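Local coordinates for protein A-adding tRNA nucleotidyltransferase (Aquifex aeolicus, PDB 4WBY) that adds the terminal adenosine to tRNA ending in CC, using ATP and releasing diphosphate, and so completes the tRNA CCA end, at residues I167-R176 against E221-V231; R203-L214 against H289-P297. All coordinates share one frame; numbering follows the deposited sequence.

Interaction 1 of 2, residues I167-R176 against E221-V231; sequences ILRALRFAGR and EILELYRKYRV. With SO4 (sulfate ion), chain D.
The ATP-binding helix of this class II nucleotidyltransferase lays L171 and G175 against I222 and L225 of the helix at 221-228. The two axes run 136° apart and approach to 8.3 Å, a closeness consistent with G175 at the crossing: I222 CG1 sits 3.8 Å from G175 CA, where a CB would collide with it. L225 CD1 reaches over the same turn, 3.4 Å from L171 O. The L171 fork is divided between two rings, CD1 going to Y226 and CD2 standing 3.7 Å from Y229 CD2. Nearer the start of the segment, L168 CD2 lies over one face of the Y226 ring and also meets V231 CG2 at 3.6 Å. V231 is brought there by a Schellman turn, with R230 at positive phi and V231 N bonded back to Y226 O. The Y226 hydroxyl donates to a water 2.6 Å from OH, and that water donates in turn to L168 O, linking the helices where no direct hydrogen bond does. R172 and R176 hold a sulfate, probably from the crystallisation liquor. R172 has CG anti to its backbone N (chi1 172°) and passes alongside I222, then bends so that NH1 meets sulfate O3 at 3.1 Å in a nearly straight bond. R176 closes on sulfate O2 with both NH1 and NH2, and R35 binds the ion as well, consistent with a place for an ATP phosphate. E209 and E216 pair with R172 and R176 respectively. Around the contact, L168 and Y226 touch helix 203-214, I167 and Y229 meet L189 of helix 183-194, and A170, F173 and A174 rest on I152 of strand 151-152.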
loop_
_atom_site.group_PDB
_atom_site.type_symbol
_atom_site.label_atom_id
_atom_site.label_comp_id
_atom_site.label_asym_id
_atom_site.label_seq_id
_atom_site.Cartn_x
_atom_site.Cartn_y
_atom_site.Cartn_z
ATOM N N ILE A 167 -14.211 -6.306 2.128
ATOM C CA ILE A 167 -13.809 -6.907 3.400
ATOM C C ILE A 167 -12.348 -6.564 3.698
ATOM O O ILE A 167 -12.007 -6.103 4.792
ATOM C CB ILE A 167 -13.989 -8.441 3.382
ATOM C CG1 ILE A 167 -15.476 -8.810 3.265
ATOM C CG2 ILE A 167 -13.336 -9.103 4.605
ATOM C CD1 ILE A 167 -15.710 -10.268 2.884
ATOM N N LEU A 168 -11.481 -6.803 2.720
ATOM C CA LEU A 168 -10.068 -6.479 2.887
ATOM C C LEU A 168 -9.851 -4.968 2.960
ATOM O O LEU A 168 -9.040 -4.496 3.764
ATOM C CB LEU A 168 -9.227 -7.087 1.752
ATOM C CG LEU A 168 -9.183 -8.614 1.643
ATOM C CD1 LEU A 168 -8.220 -9.018 0.535
ATOM C CD2 LEU A 168 -8.804 -9.279 2.958
ATOM N N ARG A 169 -10.562 -4.211 2.122
ATOM C CA ARG A 169 -10.391 -2.754 2.104
ATOM C C ARG A 169 -10.755 -2.146 3.458
ATOM O O ARG A 169 -10.084 -1.225 3.925
ATOM C CB ARG A 169 -11.246 -2.109 1.011
ATOM C CG ARG A 169 -10.834 -2.471 -0.400
ATOM C CD ARG A 169 -11.715 -1.774 -1.436
ATOM N NE ARG A 169 -11.742 -0.327 -1.281
ATOM C CZ ARG A 169 -10.922 0.515 -1.906
ATOM N NH1 ARG A 169 -9.983 0.055 -2.727
ATOM N NH2 ARG A 169 -11.037 1.822 -1.700
ATOM N N ALA A 170 -11.811 -2.666 4.086
ATOM C CA ALA A 170 -12.226 -2.160 5.397
ATOM C C ALA A 170 -11.087 -2.257 6.392
ATOM O O ALA A 170 -10.857 -1.345 7.196
ATOM C CB ALA A 170 -13.438 -2.924 5.917
ATOM N N LEU A 171 -10.371 -3.374 6.336
ATOM C CA LEU A 171 -9.302 -3.626 7.285
ATOM C C LEU A 171 -8.073 -2.780 6.954
ATOM O O LEU A 171 -7.356 -2.346 7.857
ATOM C CB LEU A 171 -8.970 -5.122 7.306
ATOM C CG LEU A 171 -10.180 -6.018 7.611
ATOM C CD1 LEU A 171 -9.771 -7.483 7.735
ATOM C CD2 LEU A 171 -10.919 -5.530 8.864
ATOM N N ARG A 172 -7.845 -2.515 5.668
ATOM C CA ARG A 172 -6.761 -1.604 5.288
ATOM C C ARG A 172 -7.007 -0.199 5.850
ATOM O O ARG A 172 -6.110 0.398 6.452
ATOM C CB ARG A 172 -6.575 -1.535 3.771
ATOM C CG ARG A 172 -5.589 -0.443 3.346
ATOM C CD ARG A 172 -5.018 -0.684 1.946
ATOM N NE ARG A 172 -6.033 -0.746 0.894
ATOM C CZ ARG A 172 -6.472 0.299 0.203
ATOM N NH1 ARG A 172 -6.009 1.517 0.453
ATOM N NH2 ARG A 172 -7.381 0.124 -0.747
ATOM N N PHE A 173 -8.220 0.328 5.677
ATOM C CA PHE A 173 -8.492 1.665 6.201
ATOM C C PHE A 173 -8.522 1.676 7.726
ATOM O O PHE A 173 -8.023 2.623 8.339
ATOM C CB PHE A 173 -9.794 2.230 5.623
ATOM C CG PHE A 173 -9.707 2.521 4.150
ATOM C CD1 PHE A 173 -8.752 3.404 3.661
ATOM C CD2 PHE A 173 -10.551 1.897 3.250
ATOM C CE1 PHE A 173 -8.654 3.673 2.298
ATOM C CE2 PHE A 173 -10.467 2.167 1.893
ATOM C CZ PHE A 173 -9.512 3.053 1.412
ATOM N N ALA A 174 -9.074 0.628 8.341
ATOM C CA ALA A 174 -9.082 0.563 9.807
ATOM C C ALA A 174 -7.653 0.584 10.352
ATOM O O ALA A 174 -7.347 1.326 11.293
ATOM C CB ALA A 174 -9.835 -0.679 10.305
ATOM N N GLY A 175 -6.769 -0.214 9.757
ATOM C CA GLY A 175 -5.393 -0.271 10.222
ATOM C C GLY A 175 -4.612 1.001 9.920
ATOM O O GLY A 175 -3.846 1.485 10.758
ATOM N N ARG A 176 -4.795 1.550 8.719
ATOM C CA ARG A 176 -4.136 2.805 8.360
ATOM C C ARG A 176 -4.459 3.915 9.344
ATOM O O ARG A 176 -3.581 4.661 9.765
ATOM C CB ARG A 176 -4.554 3.254 6.956
ATOM C CG ARG A 176 -3.995 4.620 6.576
ATOM C CD ARG A 176 -4.665 5.222 5.351
ATOM N NE ARG A 176 -4.382 4.460 4.141
ATOM C CZ ARG A 176 -4.860 4.770 2.941
ATOM N NH1 ARG A 176 -5.660 5.824 2.796
ATOM N NH2 ARG A 176 -4.552 4.024 1.894
ATOM N N GLU A 221 -0.390 -3.612 11.508
ATOM C CA GLU A 221 -1.700 -3.455 12.132
ATOM C C GLU A 221 -2.798 -4.028 11.242
ATOM O O GLU A 221 -3.774 -4.615 11.729
ATOM C CB GLU A 221 -1.990 -1.984 12.430
ATOM C CG GLU A 221 -1.251 -1.435 13.648
ATOM C CD GLU A 221 0.168 -0.968 13.372
ATOM O OE1 GLU A 221 0.654 -1.109 12.229
ATOM O OE2 GLU A 221 0.802 -0.457 14.327
ATOM N N ILE A 222 -2.648 -3.850 9.935
ATOM C CA ILE A 222 -3.617 -4.398 9.000
ATOM C C ILE A 222 -3.573 -5.930 9.041
ATOM O O ILE A 222 -4.620 -6.584 9.039
ATOM C CB ILE A 222 -3.370 -3.873 7.577
ATOM C CG1 ILE A 222 -3.591 -2.351 7.534
ATOM C CG2 ILE A 222 -4.278 -4.565 6.565
ATOM C CD1 ILE A 222 -3.068 -1.681 6.265
ATOM N N LEU A 223 -2.370 -6.501 9.099
ATOM C CA LEU A 223 -2.231 -7.949 9.228
ATOM C C LEU A 223 -2.879 -8.474 10.510
ATOM O O LEU A 223 -3.454 -9.559 10.508
ATOM C CB LEU A 223 -0.757 -8.373 9.186
ATOM C CG LEU A 223 -0.112 -8.244 7.802
ATOM C CD1 LEU A 223 1.384 -8.553 7.868
ATOM C CD2 LEU A 223 -0.809 -9.130 6.776
ATOM N N GLU A 224 -2.777 -7.724 11.608
ATOM C CA GLU A 224 -3.461 -8.135 12.835
ATOM C C GLU A 224 -4.978 -8.176 12.643
ATOM O O GLU A 224 -5.655 -9.051 13.182
ATOM C CB GLU A 224 -3.113 -7.212 14.002
ATOM C CG GLU A 224 -1.737 -7.463 14.611
ATOM C CD GLU A 224 -1.717 -8.625 15.601
ATOM O OE1 GLU A 224 -2.601 -9.514 15.532
ATOM O OE2 GLU A 224 -0.809 -8.639 16.459
ATOM N N LEU A 225 -5.512 -7.233 11.866
ATOM C CA LEU A 225 -6.937 -7.250 11.548
ATOM C C LEU A 225 -7.261 -8.426 10.618
ATOM O O LEU A 225 -8.287 -9.085 10.784
ATOM C CB LEU A 225 -7.375 -5.919 10.915
ATOM C CG LEU A 225 -7.333 -4.729 11.882
ATOM C CD1 LEU A 225 -7.397 -3.411 11.138
ATOM C CD2 LEU A 225 -8.453 -4.816 12.912
ATOM N N TYR A 226 -6.385 -8.694 9.646
ATOM C CA TYR A 226 -6.557 -9.869 8.800
ATOM C C TYR A 226 -6.655 -11.131 9.664
ATOM O O TYR A 226 -7.477 -12.020 9.420
ATOM C CB TYR A 226 -5.392 -10.044 7.827
ATOM C CG TYR A 226 -5.378 -9.220 6.554
ATOM C CD1 TYR A 226 -6.184 -8.105 6.373
ATOM C CD2 TYR A 226 -4.517 -9.575 5.528
ATOM C CE1 TYR A 226 -6.131 -7.368 5.179
ATOM C CE2 TYR A 226 -4.450 -8.865 4.360
ATOM C CZ TYR A 226 -5.254 -7.765 4.180
ATOM O OH TYR A 226 -5.155 -7.098 2.983
ATOM N N ARG A 227 -5.778 -11.215 10.663
ATOM C CA ARG A 227 -5.767 -12.353 11.575
ATOM C C ARG A 227 -7.071 -12.428 12.375
ATOM O O ARG A 227 -7.711 -13.482 12.440
ATOM C CB ARG A 227 -4.562 -12.267 12.515
ATOM C CG ARG A 227 -4.366 -13.495 13.389
ATOM C CD ARG A 227 -3.038 -13.439 14.127
ATOM N NE ARG A 227 -3.032 -12.450 15.205
ATOM C CZ ARG A 227 -3.350 -12.717 16.468
ATOM N NH1 ARG A 227 -3.719 -13.941 16.815
ATOM N NH2 ARG A 227 -3.308 -11.756 17.380
ATOM N N LYS A 228 -7.464 -11.304 12.971
ATOM C CA LYS A 228 -8.681 -11.241 13.776
ATOM C C LYS A 228 -9.919 -11.728 13.021
ATOM O O LYS A 228 -10.758 -12.437 13.591
ATOM C CB LYS A 228 -8.910 -9.811 14.272
ATOM C CG LYS A 228 -10.167 -9.622 15.112
ATOM C CD LYS A 228 -10.240 -8.206 15.666
ATOM C CE LYS A 228 -11.523 -7.975 16.449
ATOM N NZ LYS A 228 -11.502 -6.699 17.218
ATOM N N TYR A 229 -10.030 -11.339 11.748
ATOM C CA TYR A 229 -11.222 -11.649 10.965
ATOM C C TYR A 229 -11.035 -12.838 10.024
ATOM O O TYR A 229 -11.909 -13.131 9.201
ATOM C CB TYR A 229 -11.681 -10.397 10.206
ATOM C CG TYR A 229 -12.134 -9.334 11.179
ATOM C CD1 TYR A 229 -13.276 -9.523 11.956
ATOM C CD2 TYR A 229 -11.405 -8.164 11.362
ATOM C CE1 TYR A 229 -13.689 -8.561 12.881
ATOM C CE2 TYR A 229 -11.810 -7.200 12.271
ATOM C CZ TYR A 229 -12.948 -7.400 13.030
ATOM O OH TYR A 229 -13.339 -6.437 13.936
ATOM N N ARG A 230 -9.903 -13.524 10.170
ATOM C CA ARG A 230 -9.650 -14.811 9.513
ATOM C C ARG A 230 -9.721 -14.733 7.994
ATOM O O ARG A 230 -10.226 -15.651 7.337
ATOM C CB ARG A 230 -10.641 -15.866 10.014
ATOM C CG ARG A 230 -10.671 -16.007 11.528
ATOM C CD ARG A 230 -11.726 -17.011 11.960
ATOM N NE ARG A 230 -11.901 -17.045 13.408
ATOM C CZ ARG A 230 -11.233 -17.858 14.218
ATOM N NH1 ARG A 230 -10.337 -18.699 13.721
ATOM N NH2 ARG A 230 -11.457 -17.828 15.525
ATOM N N VAL A 231 -9.186 -13.661 7.419
ATOM C CA VAL A 231 -9.360 -13.481 5.989
ATOM C C VAL A 231 -8.325 -14.230 5.135
ATOM O O VAL A 231 -8.679 -14.724 4.070
ATOM C CB VAL A 231 -9.356 -11.989 5.600
ATOM C CG1 VAL A 231 -10.426 -11.220 6.380
ATOM C CG2 VAL A 231 -8.011 -11.373 5.823
HETATM S S SO4 D . -7.028 5.261 -1.189
HETATM O O1 SO4 D . -8.281 6.017 -1.011
HETATM O O2 SO4 D . -6.121 5.637 -0.108
HETATM O O3 SO4 D . -7.271 3.819 -1.173
HETATM O O4 SO4 D . -6.434 5.655 -2.462
HETATM O O HOH W 1 -6.437 -4.824 2.758
#

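Interaction 2 of 2, residues R203-L214 against H289-P297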
loop_
_atom_site.group_PDB
_atom_site.type_symbol
_atom_site.label_atom_id
_atom_site.label_comp_id
_atom_site.label_asym_id
_atom_site.label_seq_id
_atom_site.Cartn_x
_atom_site.Cartn_y
_atom_site.Cartn_z
ATOM N N ARG A 203 -10.483 -13.346 -7.891
ATOM C CA ARG A 203 -9.140 -13.523 -7.370
ATOM C C ARG A 203 -8.227 -12.321 -7.600
ATOM O O ARG A 203 -7.548 -11.850 -6.681
ATOM C CB ARG A 203 -8.519 -14.759 -8.016
ATOM C CG ARG A 203 -7.142 -15.083 -7.523
ATOM C CD ARG A 203 -7.219 -16.011 -6.341
ATOM N NE ARG A 203 -5.900 -16.341 -5.823
ATOM C CZ ARG A 203 -5.695 -16.877 -4.628
ATOM N NH1 ARG A 203 -6.729 -17.144 -3.842
ATOM N NH2 ARG A 203 -4.465 -17.142 -4.217
ATOM N N GLY A 204 -8.221 -11.819 -8.831
ATOM C CA GLY A 204 -7.334 -10.730 -9.197
ATOM C C GLY A 204 -7.558 -9.491 -8.357
ATOM O O GLY A 204 -6.609 -8.807 -7.982
ATOM N N ARG A 205 -8.815 -9.207 -8.044
ATOM C CA ARG A 205 -9.135 -8.023 -7.258
ATOM C C ARG A 205 -8.726 -8.194 -5.793
ATOM O O ARG A 205 -8.293 -7.232 -5.155
ATOM C CB ARG A 205 -10.621 -7.687 -7.391
ATOM C CG ARG A 205 -10.962 -7.229 -8.799
ATOM C CD ARG A 205 -12.376 -6.701 -8.928
ATOM N NE ARG A 205 -12.602 -5.516 -8.109
ATOM C CZ ARG A 205 -13.523 -5.436 -7.152
ATOM N NH1 ARG A 205 -14.323 -6.468 -6.913
ATOM N NH2 ARG A 205 -13.658 -4.323 -6.449
ATOM N N LEU A 206 -8.836 -9.410 -5.261
ATOM C CA LEU A 206 -8.335 -9.676 -3.908
ATOM C C LEU A 206 -6.825 -9.483 -3.840
ATOM O O LEU A 206 -6.306 -8.860 -2.916
ATOM C CB LEU A 206 -8.688 -11.092 -3.451
ATOM C CG LEU A 206 -10.163 -11.399 -3.219
ATOM C CD1 LEU A 206 -10.344 -12.842 -2.757
ATOM C CD2 LEU A 206 -10.754 -10.423 -2.204
ATOM N N ILE A 207 -6.121 -10.033 -4.826
ATOM C CA ILE A 207 -4.668 -9.932 -4.876
ATOM C C ILE A 207 -4.247 -8.462 -4.976
ATOM O O ILE A 207 -3.321 -8.023 -4.280
ATOM C CB ILE A 207 -4.084 -10.745 -6.060
ATOM C CG1 ILE A 207 -3.897 -12.229 -5.690
ATOM C CG2 ILE A 207 -2.715 -10.206 -6.483
ATOM C CD1 ILE A 207 -5.053 -12.899 -5.016
ATOM N N ASN A 208 -4.945 -7.693 -5.809
ATOM C CA ASN A 208 -4.625 -6.276 -5.953
ATOM C C ASN A 208 -4.780 -5.535 -4.636
ATOM O O ASN A 208 -4.005 -4.636 -4.324
ATOM C CB ASN A 208 -5.501 -5.616 -7.024
ATOM C CG ASN A 208 -5.115 -6.024 -8.426
ATOM O OD1 ASN A 208 -4.005 -6.504 -8.665
ATOM N ND2 ASN A 208 -6.030 -5.822 -9.371
ATOM N N GLU A 209 -5.777 -5.921 -3.849
ATOM C CA GLU A 209 -6.009 -5.243 -2.582
ATOM C C GLU A 209 -4.922 -5.614 -1.564
ATOM O O GLU A 209 -4.477 -4.761 -0.790
ATOM C CB GLU A 209 -7.417 -5.562 -2.060
ATOM C CG GLU A 209 -7.713 -5.074 -0.655
ATOM C CD GLU A 209 -7.468 -3.587 -0.439
ATOM O OE1 GLU A 209 -7.597 -2.776 -1.383
ATOM O OE2 GLU A 209 -7.146 -3.226 0.703
ATOM N N ILE A 210 -4.452 -6.864 -1.583
ATOM C CA ILE A 210 -3.359 -7.236 -0.683
ATOM C C ILE A 210 -2.089 -6.466 -1.063
ATOM O O ILE A 210 -1.324 -6.035 -0.190
ATOM C CB ILE A 210 -3.095 -8.750 -0.692
ATOM C CG1 ILE A 210 -4.336 -9.488 -0.183
ATOM C CG2 ILE A 210 -1.891 -9.093 0.179
ATOM C CD1 ILE A 210 -4.230 -11.014 -0.251
ATOM N N LYS A 211 -1.881 -6.268 -2.363
ATOM C CA LYS A 211 -0.735 -5.494 -2.834
ATOM C C LYS A 211 -0.817 -4.054 -2.331
ATOM O O LYS A 211 0.199 -3.460 -1.995
ATOM C CB LYS A 211 -0.642 -5.540 -4.368
ATOM C CG LYS A 211 -0.288 -6.940 -4.898
ATOM C CD LYS A 211 -0.560 -7.096 -6.383
ATOM C CE LYS A 211 0.353 -6.220 -7.210
ATOM N NZ LYS A 211 0.132 -6.449 -8.664
ATOM N N LEU A 212 -2.024 -3.494 -2.261
ATOM C CA LEU A 212 -2.177 -2.149 -1.706
ATOM C C LEU A 212 -1.880 -2.137 -0.207
ATOM O O LEU A 212 -1.229 -1.217 0.298
ATOM C CB LEU A 212 -3.583 -1.596 -1.976
ATOM C CG LEU A 212 -3.855 -1.269 -3.448
ATOM C CD1 LEU A 212 -5.275 -0.755 -3.643
ATOM C CD2 LEU A 212 -2.855 -0.256 -3.987
ATOM N N ALA A 213 -2.342 -3.160 0.504
ATOM C CA ALA A 213 -2.114 -3.219 1.944
ATOM C C ALA A 213 -0.626 -3.273 2.287
ATOM O O ALA A 213 -0.184 -2.623 3.245
ATOM C CB ALA A 213 -2.840 -4.412 2.548
ATOM N N LEU A 214 0.154 -4.025 1.511
ATOM C CA LEU A 214 1.554 -4.222 1.885
ATOM C C LEU A 214 2.370 -2.930 1.690
ATOM O O LEU A 214 3.455 -2.798 2.244
ATOM C CB LEU A 214 2.167 -5.406 1.123
ATOM C CG LEU A 214 2.585 -5.379 -0.346
ATOM C CD1 LEU A 214 3.939 -4.687 -0.568
ATOM C CD2 LEU A 214 2.636 -6.814 -0.874
ATOM N N HIS A 289 4.251 -19.723 -6.393
ATOM C CA HIS A 289 3.083 -19.394 -7.205
ATOM C C HIS A 289 2.343 -18.164 -6.684
ATOM O O HIS A 289 1.896 -17.325 -7.470
ATOM C CB HIS A 289 2.117 -20.581 -7.271
ATOM C CG HIS A 289 0.866 -20.294 -8.042
ATOM N ND1 HIS A 289 0.825 -20.295 -9.420
ATOM C CD2 HIS A 289 -0.384 -19.982 -7.630
ATOM C CE1 HIS A 289 -0.399 -20.004 -9.822
ATOM N NE2 HIS A 289 -1.153 -19.809 -8.756
ATOM N N PHE A 290 2.204 -18.063 -5.365
ATOM C CA PHE A 290 1.515 -16.924 -4.768
ATOM C C PHE A 290 2.279 -15.631 -5.055
ATOM O O PHE A 290 1.684 -14.615 -5.415
ATOM C CB PHE A 290 1.339 -17.113 -3.257
ATOM C CG PHE A 290 0.693 -15.937 -2.573
ATOM C CD1 PHE A 290 -0.628 -15.612 -2.828
ATOM C CD2 PHE A 290 1.408 -15.156 -1.679
ATOM C CE1 PHE A 290 -1.222 -14.528 -2.206
ATOM C CE2 PHE A 290 0.813 -14.073 -1.048
ATOM C CZ PHE A 290 -0.498 -13.758 -1.318
ATOM N N LEU A 291 3.600 -15.669 -4.924
ATOM C CA LEU A 291 4.376 -14.460 -5.191
ATOM C C LEU A 291 4.290 -14.075 -6.666
ATOM O O LEU A 291 4.270 -12.894 -6.992
ATOM C CB LEU A 291 5.836 -14.628 -4.762
ATOM C CG LEU A 291 6.040 -14.749 -3.245
ATOM C CD1 LEU A 291 7.501 -15.047 -2.945
ATOM C CD2 LEU A 291 5.584 -13.496 -2.502
ATOM N N GLU A 292 4.223 -15.062 -7.553
ATOM C CA GLU A 292 4.039 -14.772 -8.972
ATOM C C GLU A 292 2.649 -14.171 -9.224
ATOM O O GLU A 292 2.491 -13.251 -10.025
ATOM C CB GLU A 292 4.261 -16.036 -9.804
ATOM C CG GLU A 292 5.727 -16.465 -9.818
ATOM C CD GLU A 292 5.974 -17.775 -10.538
ATOM O OE1 GLU A 292 5.001 -18.462 -10.914
ATOM O OE2 GLU A 292 7.158 -18.115 -10.723
ATOM N N GLU A 293 1.646 -14.686 -8.522
ATOM C CA GLU A 293 0.295 -14.148 -8.608
ATOM C C GLU A 293 0.250 -12.694 -8.127
ATOM O O GLU A 293 -0.509 -11.866 -8.641
ATOM C CB GLU A 293 -0.650 -15.015 -7.782
ATOM C CG GLU A 293 -2.093 -14.635 -7.876
ATOM C CD GLU A 293 -2.992 -15.738 -7.368
ATOM O OE1 GLU A 293 -2.573 -16.480 -6.452
ATOM O OE2 GLU A 293 -4.107 -15.873 -7.900
ATOM N N MET A 294 1.071 -12.399 -7.128
ATOM C CA MET A 294 1.205 -11.054 -6.586
ATOM C C MET A 294 2.077 -10.142 -7.457
ATOM O O MET A 294 2.255 -8.972 -7.128
ATOM C CB MET A 294 1.803 -11.118 -5.174
ATOM C CG MET A 294 0.875 -11.720 -4.108
ATOM S SD MET A 294 -0.386 -10.557 -3.558
ATOM C CE MET A 294 0.623 -9.471 -2.553
ATOM N N SER A 295 2.624 -10.680 -8.549
ATOM C CA SER A 295 3.599 -9.961 -9.373
ATOM C C SER A 295 4.720 -9.384 -8.508
ATOM O O SER A 295 5.150 -8.241 -8.698
ATOM C CB SER A 295 2.930 -8.841 -10.178
ATOM O OG SER A 295 1.971 -9.357 -11.086
ATOM N N ALA A 296 5.192 -10.176 -7.551
ATOM C CA ALA A 296 6.252 -9.720 -6.661
ATOM C C ALA A 296 7.517 -9.364 -7.438
ATOM O O ALA A 296 7.840 -10.003 -8.442
ATOM C CB ALA A 296 6.557 -10.780 -5.608
ATOM N N PRO A 297 8.236 -8.332 -6.975
ATOM C CA PRO A 297 9.531 -7.994 -7.579
ATOM C C PRO A 297 10.496 -9.171 -7.579
ATOM O O PRO A 297 10.396 -10.068 -6.730
ATOM C CB PRO A 297 10.064 -6.878 -6.675
ATOM C CG PRO A 297 8.841 -6.247 -6.093
ATOM C CD PRO A 297 7.830 -7.358 -5.943
HETATM O O HOH W 2 -0.408 -9.233 -9.541
#
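R203 and E293 cross at about a right angle, their guanidinium and carboxylate planes turned 35° apart. The arginine grips side-on: NE reaches E293 OE2 at 2.8 Å and NH2 reaches E293 OE1 at 3.0 Å. Both oxygens lie in the guanidinium plane, yet each is met from above the carboxylate plane. R203 NH1 turns to I235 O, which helps fix the rotation of the group; an alanine here would probably leave the E293 carboxylate without its charged mate and strip I235 O of that donor. Beside the pair, I207 runs across the stem of E293, with CG1 3.7 Å from E293 CG. Here helix 284-293 ends in a Schellman motif, S295 at positive phi, its N bonded to E292 O and A296 N to L291 O. That turn faces the middle of helix 203-214, the two axes lying 85° apart. M294 fills the angle between them: bent at chi2 (-78°) and again at chi3, it brings CE 3.7 Å from I210 CG2 and tip to tip with L214 CD2, while its CG lies over one face of F290. K211 slides past M294 in the opposite sense, CE 3.3 Å from M294 O. Its NZ donates to a water that itself donates to E293 O and also bonds S295 OG, tying the lysine to the helix end.

In the fold
The centres of interactions 1 and 2 lie 15 Å apart in a helical region next to the catalytic head domain, in what is probably the neck. Their segments alternate along the chain, in the order 167-176, 203-214, 221-231, 289-297. Helices 203-214 and 219-228 follow one another, and the first of them packs on both partners of interaction 1: E209 lies against L168 and R169, while A213 touches the Y226 hydroxyl. Helix 203-214 thus stands between the ATP-binding helix 165-177 and the end of helix 284-293. It also carries the ATP-binding R205, so the two contacts connect the nucleotide site with the helices toward the C-terminus, probably those of the body.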